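Beta-galactosidase/beta-glucuronidase (Faecalibacterium prausnitzii L2-6, PDB 6MVF) binds flavin mononucleotide and hydrolyses beta-glucuronides, as a gut bacterial member of glycosyl hydrolase family 2. Local coordinates at residues S209-P219 with N252-N263. Numbering follows the deposited sequence.
Sequences SFTVMYSIEDP and NLYTVVARLQRN
P219 lays its CD over one face of the Y254 ring, 4.2 Å from the centroid, a CH-pi contact just past the end of strand 211-217. The Y214 ring carries CG1 of its strand neighbour V212 on one face, has V257 O at its edge, and meets A258 CB obliquely. R262 bends at chi3 (-94°), bringing its guanidinium beside the F210 ring, R262 NH2 3.7 Å from F210 CZ and the two planes 28° apart; S209 OG, hydrogen-bonded to D207, lies at the guanidinium edge. On the face with M213 and R259, Q261 sends CG anti to its N (chi1 -176°) and turns at chi2, so that Q261 OE1 comes 3.3 Å from M213 CE while Q261 NE2 donates to N263 O, 3.2 Å away. With alanine in place of Q261, the M213 methyl thioether would probably lose the amide packed against it, and N263 O that donor. Eight backbone hydrogen bonds join T211, M213, S215 and E217 to Q261, R259, V257 and T255. V212, Y214, I216 and V256 pack on strand 195-204, while M213, R259 and Q261 touch a second subunit. These are the central antiparallel strands of a four-stranded sheet in the immunoglobulin-like beta-sandwich of family 2 glycosidases.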
ATOM      1  N   SER A 209      -6.428 -35.179  23.471  1.00 37.30           N
ATOM      2  CA  SER A 209      -6.061 -33.840  23.924  1.00 31.84           C
ATOM      3  C   SER A 209      -6.290 -32.762  22.868  1.00 37.11           C
ATOM      4  O   SER A 209      -6.134 -31.573  23.180  1.00 29.95           O
ATOM      5  CB  SER A 209      -4.596 -33.809  24.371  1.00 28.13           C
ATOM      6  OG  SER A 209      -3.692 -33.996  23.290  1.00 32.15           O
ATOM      7  N   PHE A 210      -6.645 -33.137  21.638  1.00 33.13           N
ATOM      8  CA  PHE A 210      -6.899 -32.173  20.576  1.00 32.74           C
ATOM      9  C   PHE A 210      -8.400 -32.029  20.319  1.00 35.15           C
ATOM     10  O   PHE A 210      -9.130 -33.020  20.261  1.00 36.48           O
ATOM     11  CB  PHE A 210      -6.180 -32.593  19.298  1.00 25.97           C
ATOM     12  CG  PHE A 210      -4.684 -32.453  19.369  1.00 31.15           C
ATOM     13  CD1 PHE A 210      -4.086 -31.188  19.348  1.00 30.00           C
ATOM     14  CD2 PHE A 210      -3.873 -33.575  19.432  1.00 29.67           C
ATOM     15  CE1 PHE A 210      -2.709 -31.044  19.408  1.00 30.50           C
ATOM     16  CE2 PHE A 210      -2.487 -33.444  19.494  1.00 35.33           C
ATOM     17  CZ  PHE A 210      -1.900 -32.175  19.484  1.00 32.30           C
ATOM     18  N   THR A 211      -8.863 -30.790  20.189  1.00 33.59           N
ATOM     19  CA  THR A 211     -10.207 -30.494  19.712  1.00 32.51           C
ATOM     20  C   THR A 211     -10.137 -29.703  18.405  1.00 26.45           C
ATOM     21  O   THR A 211      -9.097 -29.171  18.019  1.00 29.65           O
ATOM     22  CB  THR A 211     -11.013 -29.693  20.748  1.00 34.27           C
ATOM     23  OG1 THR A 211     -10.237 -28.578  21.186  1.00 37.47           O
ATOM     24  CG2 THR A 211     -11.411 -30.537  21.938  1.00 18.54           C
ATOM     25  N   VAL A 212     -11.268 -29.622  17.718  1.00 24.86           N
ATOM     26  CA  VAL A 212     -11.424 -28.747  16.567  1.00 22.72           C
ATOM     27  C   VAL A 212     -12.474 -27.689  16.912  1.00 27.56           C
ATOM     28  O   VAL A 212     -13.641 -28.015  17.166  1.00 24.73           O
ATOM     29  CB  VAL A 212     -11.808 -29.532  15.304  1.00 32.52           C
ATOM     30  CG1 VAL A 212     -12.110 -28.568  14.153  1.00 30.47           C
ATOM     31  CG2 VAL A 212     -10.687 -30.497  14.915  1.00 28.09           C
ATOM     32  N   MET A 213     -12.051 -26.423  16.938  1.00 30.44           N
ATOM     33  CA  MET A 213     -12.932 -25.303  17.252  1.00 28.36           C
ATOM     34  C   MET A 213     -13.292 -24.621  15.941  1.00 29.07           C
ATOM     35  O   MET A 213     -12.422 -24.079  15.256  1.00 29.67           O
ATOM     36  CB  MET A 213     -12.276 -24.329  18.225  1.00 25.36           C
ATOM     37  CG  MET A 213     -11.794 -24.983  19.522  1.00 31.37           C
ATOM     38  SD  MET A 213     -11.127 -23.787  20.703  1.00 34.01           S
ATOM     39  CE  MET A 213     -10.062 -22.844  19.605  1.00 34.05           C
ATOM     40  N   TYR A 214     -14.569 -24.683  15.587  1.00 27.31           N
ATOM     41  CA  TYR A 214     -15.091 -24.117  14.357  1.00 22.65           C
ATOM     42  C   TYR A 214     -15.671 -22.745  14.628  1.00 26.77           C
ATOM     43  O   TYR A 214     -16.417 -22.561  15.591  1.00 30.96           O
ATOM     44  CB  TYR A 214     -16.190 -24.999  13.782  1.00 26.97           C
ATOM     45  CG  TYR A 214     -15.765 -26.367  13.313  1.00 29.30           C
ATOM     46  CD1 TYR A 214     -14.958 -26.512  12.200  1.00 25.17           C
ATOM     47  CD2 TYR A 214     -16.217 -27.517  13.955  1.00 27.56           C
ATOM     48  CE1 TYR A 214     -14.596 -27.753  11.749  1.00 31.03           C
ATOM     49  CE2 TYR A 214     -15.852 -28.770  13.509  1.00 28.52           C
ATOM     50  CZ  TYR A 214     -15.048 -28.877  12.396  1.00 30.51           C
ATOM     51  OH  TYR A 214     -14.667 -30.109  11.931  1.00 32.21           O
ATOM     52  N   SER A 215     -15.356 -21.794  13.763  1.00 23.68           N
ATOM     53  CA  SER A 215     -15.873 -20.444  13.868  1.00 22.81           C
ATOM     54  C   SER A 215     -16.310 -19.977  12.485  1.00 27.83           C
ATOM     55  O   SER A 215     -15.603 -20.199  11.502  1.00 29.39           O
ATOM     56  CB  SER A 215     -14.812 -19.506  14.447  1.00 22.82           C
ATOM     57  OG  SER A 215     -15.182 -18.146  14.269  1.00 36.48           O
ATOM     58  N   ILE A 216     -17.481 -19.349  12.400  1.00 28.63           N
ATOM     59  CA  ILE A 216     -18.012 -18.842  11.135  1.00 31.05           C
ATOM     60  C   ILE A 216     -18.068 -17.319  11.213  1.00 30.57           C
ATOM     61  O   ILE A 216     -18.705 -16.758  12.116  1.00 31.58           O
ATOM     62  CB  ILE A 216     -19.398 -19.432  10.810  1.00 26.18           C
ATOM     63  CG1 ILE A 216     -19.315 -20.943  10.583  1.00 21.68           C
ATOM     64  CG2 ILE A 216     -19.957 -18.787   9.558  1.00 29.41           C
ATOM     65  CD1 ILE A 216     -20.647 -21.626  10.456  1.00 21.37           C
ATOM     66  N   GLU A 217     -17.407 -16.655  10.265  1.00 29.73           N
ATOM     67  CA  GLU A 217     -17.353 -15.199  10.182  1.00 36.03           C
ATOM     68  C   GLU A 217     -18.217 -14.722   9.022  1.00 36.67           C
ATOM     69  O   GLU A 217     -18.199 -15.322   7.943  1.00 30.84           O
ATOM     70  CB  GLU A 217     -15.905 -14.715  10.013  1.00 32.37           C
ATOM     71  CG  GLU A 217     -15.034 -15.025  11.229  1.00 39.13           C
ATOM     72  CD  GLU A 217     -13.534 -14.881  10.976  1.00 53.42           C
ATOM     73  OE1 GLU A 217     -13.111 -14.719   9.802  1.00 59.67           O
ATOM     74  OE2 GLU A 217     -12.769 -14.940  11.970  1.00 55.29           O
ATOM     75  N   ASP A 218     -18.985 -13.656   9.256  1.00 39.94           N
ATOM     76  CA  ASP A 218     -19.915 -13.106   8.268  1.00 38.85           C
ATOM     77  C   ASP A 218     -19.110 -12.327   7.227  1.00 40.15           C
ATOM     78  O   ASP A 218     -17.883 -12.239   7.316  1.00 42.12           O
ATOM     79  CB  ASP A 218     -20.998 -12.287   8.987  1.00 39.15           C
ATOM     80  CG  ASP A 218     -20.494 -10.940   9.542  1.00 42.99           C
ATOM     81  OD1 ASP A 218     -19.320 -10.555   9.359  1.00 45.79           O
ATOM     82  OD2 ASP A 218     -21.299 -10.248  10.194  1.00 47.90           O
ATOM     83  N   PRO A 219     -19.764 -11.767   6.198  1.00 47.50           N
ATOM     84  CA  PRO A 219     -18.992 -11.061   5.156  1.00 40.11           C
ATOM     85  C   PRO A 219     -18.109  -9.946   5.691  1.00 45.71           C
ATOM     86  O   PRO A 219     -17.066  -9.651   5.096  1.00 48.62           O
ATOM     87  CB  PRO A 219     -20.085 -10.532   4.223  1.00 42.05           C
ATOM     88  CG  PRO A 219     -21.206 -11.548   4.356  1.00 40.66           C
ATOM     89  CD  PRO A 219     -21.181 -11.947   5.798  1.00 39.47           C
ATOM     90  N   ASN A 252     -22.312 -12.864  -1.615  1.00 27.82           N
ATOM     91  CA  ASN A 252     -21.995 -12.775  -0.188  1.00 28.30           C
ATOM     92  C   ASN A 252     -21.244 -14.014   0.286  1.00 31.06           C
ATOM     93  O   ASN A 252     -21.644 -15.149   0.002  1.00 33.97           O
ATOM     94  CB  ASN A 252     -23.267 -12.599   0.637  1.00 31.30           C
ATOM     95  CG  ASN A 252     -23.983 -11.285   0.344  1.00 29.59           C
ATOM     96  OD1 ASN A 252     -23.435 -10.202   0.556  1.00 31.27           O
ATOM     97  ND2 ASN A 252     -25.217 -11.381  -0.134  1.00 34.13           N
ATOM     98  N   LEU A 253     -20.156 -13.808   1.015  1.00 29.56           N
ATOM     99  CA  LEU A 253     -19.310 -14.911   1.441  1.00 32.94           C
ATOM    100  C   LEU A 253     -19.213 -14.957   2.962  1.00 35.12           C
ATOM    101  O   LEU A 253     -19.102 -13.919   3.624  1.00 32.80           O
ATOM    102  CB  LEU A 253     -17.909 -14.804   0.825  1.00 21.24           C
ATOM    103  CG  LEU A 253     -17.876 -14.979  -0.682  1.00 25.47           C
ATOM    104  CD1 LEU A 253     -16.516 -14.642  -1.257  1.00 23.89           C
ATOM    105  CD2 LEU A 253     -18.248 -16.400  -1.022  1.00 25.40           C
ATOM    106  N   TYR A 254     -19.271 -16.167   3.505  1.00 31.23           N
ATOM    107  CA  TYR A 254     -18.874 -16.445   4.876  1.00 29.04           C
ATOM    108  C   TYR A 254     -17.504 -17.116   4.882  1.00 31.34           C
ATOM    109  O   TYR A 254     -17.035 -17.648   3.872  1.00 30.88           O
ATOM    110  CB  TYR A 254     -19.912 -17.331   5.578  1.00 25.94           C
ATOM    111  CG  TYR A 254     -21.243 -16.627   5.757  1.00 33.57           C
ATOM    112  CD1 TYR A 254     -22.147 -16.499   4.700  1.00 28.36           C
ATOM    113  CD2 TYR A 254     -21.588 -16.074   6.981  1.00 26.63           C
ATOM    114  CE1 TYR A 254     -23.352 -15.841   4.877  1.00 29.42           C
ATOM    115  CE2 TYR A 254     -22.779 -15.437   7.161  1.00 26.45           C
ATOM    116  CZ  TYR A 254     -23.655 -15.315   6.117  1.00 27.97           C
ATOM    117  OH  TYR A 254     -24.838 -14.657   6.333  1.00 33.96           O
ATOM    118  N   THR A 255     -16.857 -17.081   6.043  1.00 34.03           N
ATOM    119  CA  THR A 255     -15.558 -17.713   6.236  1.00 32.05           C
ATOM    120  C   THR A 255     -15.687 -18.740   7.349  1.00 29.79           C
ATOM    121  O   THR A 255     -15.988 -18.387   8.494  1.00 32.87           O
ATOM    122  CB  THR A 255     -14.478 -16.676   6.576  1.00 32.77           C
ATOM    123  OG1 THR A 255     -14.375 -15.728   5.508  1.00 34.53           O
ATOM    124  CG2 THR A 255     -13.137 -17.356   6.774  1.00 24.08           C
ATOM    125  N   VAL A 256     -15.455 -20.001   7.019  1.00 29.18           N
ATOM    126  CA  VAL A 256     -15.385 -21.051   8.026  1.00 27.34           C
ATOM    127  C   VAL A 256     -13.925 -21.224   8.417  1.00 27.75           C
ATOM    128  O   VAL A 256     -13.066 -21.448   7.562  1.00 30.07           O
ATOM    129  CB  VAL A 256     -15.993 -22.364   7.511  1.00 29.46           C
ATOM    130  CG1 VAL A 256     -15.942 -23.435   8.591  1.00 32.50           C
ATOM    131  CG2 VAL A 256     -17.434 -22.129   7.053  1.00 28.72           C
ATOM    132  N   VAL A 257     -13.636 -21.082   9.705  1.00 30.74           N
ATOM    133  CA  VAL A 257     -12.296 -21.227  10.251  1.00 26.83           C
ATOM    134  C   VAL A 257     -12.289 -22.470  11.125  1.00 28.30           C
ATOM    135  O   VAL A 257     -13.246 -22.707  11.872  1.00 28.37           O
ATOM    136  CB  VAL A 257     -11.902 -19.973  11.056  1.00 28.40           C
ATOM    137  CG1 VAL A 257     -10.523 -20.154  11.702  1.00 26.77           C
ATOM    138  CG2 VAL A 257     -11.958 -18.725  10.152  1.00 31.87           C
ATOM    139  N   ALA A 258     -11.235 -23.279  11.019  1.00 24.87           N
ATOM    140  CA  ALA A 258     -11.121 -24.483  11.835  1.00 29.43           C
ATOM    141  C   ALA A 258      -9.765 -24.493  12.509  1.00 30.67           C
ATOM    142  O   ALA A 258      -8.743 -24.351  11.833  1.00 27.38           O
ATOM    143  CB  ALA A 258     -11.311 -25.771  11.009  1.00 26.76           C
ATOM    144  N   ARG A 259      -9.759 -24.680  13.830  1.00 33.25           N
ATOM    145  CA  ARG A 259      -8.545 -24.619  14.633  1.00 32.07           C
ATOM    146  C   ARG A 259      -8.372 -25.908  15.411  1.00 30.91           C
ATOM    147  O   ARG A 259      -9.232 -26.252  16.227  1.00 28.80           O
ATOM    148  CB  ARG A 259      -8.579 -23.451  15.611  1.00 30.21           C
ATOM    149  CG  ARG A 259      -8.081 -22.170  15.032  1.00 43.29           C
ATOM    150  CD  ARG A 259      -7.869 -21.118  16.118  1.00 41.07           C
ATOM    151  NE  ARG A 259      -7.722 -19.815  15.485  1.00 51.77           N
ATOM    152  CZ  ARG A 259      -8.730 -18.973  15.273  1.00 52.48           C
ATOM    153  NH1 ARG A 259      -9.953 -19.298  15.682  1.00 41.06           N
ATOM    154  NH2 ARG A 259      -8.512 -17.801  14.670  1.00 53.90           N
ATOM    155  N   LEU A 260      -7.242 -26.587  15.184  1.00 25.69           N
ATOM    156  CA  LEU A 260      -6.835 -27.727  15.991  1.00 25.22           C
ATOM    157  C   LEU A 260      -6.152 -27.233  17.274  1.00 32.84           C
ATOM    158  O   LEU A 260      -5.082 -26.612  17.225  1.00 30.56           O
ATOM    159  CB  LEU A 260      -5.912 -28.629  15.177  1.00 26.44           C
ATOM    160  CG  LEU A 260      -5.549 -29.980  15.811  1.00 28.44           C
ATOM    161  CD1 LEU A 260      -6.780 -30.872  16.026  1.00 20.21           C
ATOM    162  CD2 LEU A 260      -4.504 -30.672  14.967  1.00 27.49           C
ATOM    163  N   GLN A 261      -6.761 -27.533  18.418  1.00 27.74           N
ATOM    164  CA  GLN A 261      -6.473 -26.878  19.689  1.00 30.13           C
ATOM    165  C   GLN A 261      -5.993 -27.891  20.720  1.00 28.93           C
ATOM    166  O   GLN A 261      -6.593 -28.959  20.877  1.00 36.72           O
ATOM    167  CB  GLN A 261      -7.751 -26.179  20.222  1.00 28.20           C
ATOM    168  CG  GLN A 261      -7.603 -25.364  21.511  1.00 29.46           C
ATOM    169  CD  GLN A 261      -7.018 -23.955  21.276  1.00 36.27           C
ATOM    170  OE1 GLN A 261      -6.828 -23.506  20.132  1.00 31.38           O
ATOM    171  NE2 GLN A 261      -6.730 -23.262  22.368  1.00 30.87           N
ATOM    172  N   ARG A 262      -4.937 -27.554  21.449  1.00 28.79           N
ATOM    173  CA  ARG A 262      -4.584 -28.292  22.660  1.00 32.16           C
ATOM    174  C   ARG A 262      -4.421 -27.321  23.821  1.00 29.52           C
ATOM    175  O   ARG A 262      -3.651 -26.364  23.723  1.00 32.02           O
ATOM    176  CB  ARG A 262      -3.304 -29.110  22.477  1.00 32.45           C
ATOM    177  CG  ARG A 262      -3.030 -29.966  23.693  1.00 30.82           C
ATOM    178  CD  ARG A 262      -1.583 -30.245  23.852  1.00 40.34           C
ATOM    179  NE  ARG A 262      -1.229 -31.505  23.221  1.00 51.73           N
ATOM    180  CZ  ARG A 262       0.023 -31.861  22.957  1.00 57.18           C
ATOM    181  NH1 ARG A 262       1.022 -31.032  23.267  1.00 42.44           N
ATOM    182  NH2 ARG A 262       0.267 -33.035  22.378  1.00 55.48           N
ATOM    183  N   ASN A 263      -5.142 -27.561  24.916  1.00 32.11           N
ATOM    184  CA  ASN A 263      -5.114 -26.655  26.063  1.00 30.81           C
ATOM    185  C   ASN A 263      -5.442 -25.231  25.619  1.00 35.72           C
ATOM    186  O   ASN A 263      -6.515 -25.003  25.050  1.00 36.76           O
ATOM    187  CB  ASN A 263      -3.761 -26.719  26.762  1.00 29.84           C
ATOM    188  CG  ASN A 263      -3.479 -28.082  27.383  1.00 28.02           C
ATOM    189  OD1 ASN A 263      -2.571 -28.776  26.967  1.00 30.94           O
ATOM    190  ND2 ASN A 263      -4.245 -28.451  28.391  1.00 22.72           N
TER
HETATM  191  O   HOH W   1      -8.151 -29.485  23.102  1.00 35.47           O
HETATM  192  O   HOH W   2      -9.514 -15.851  12.663  1.00 41.32           O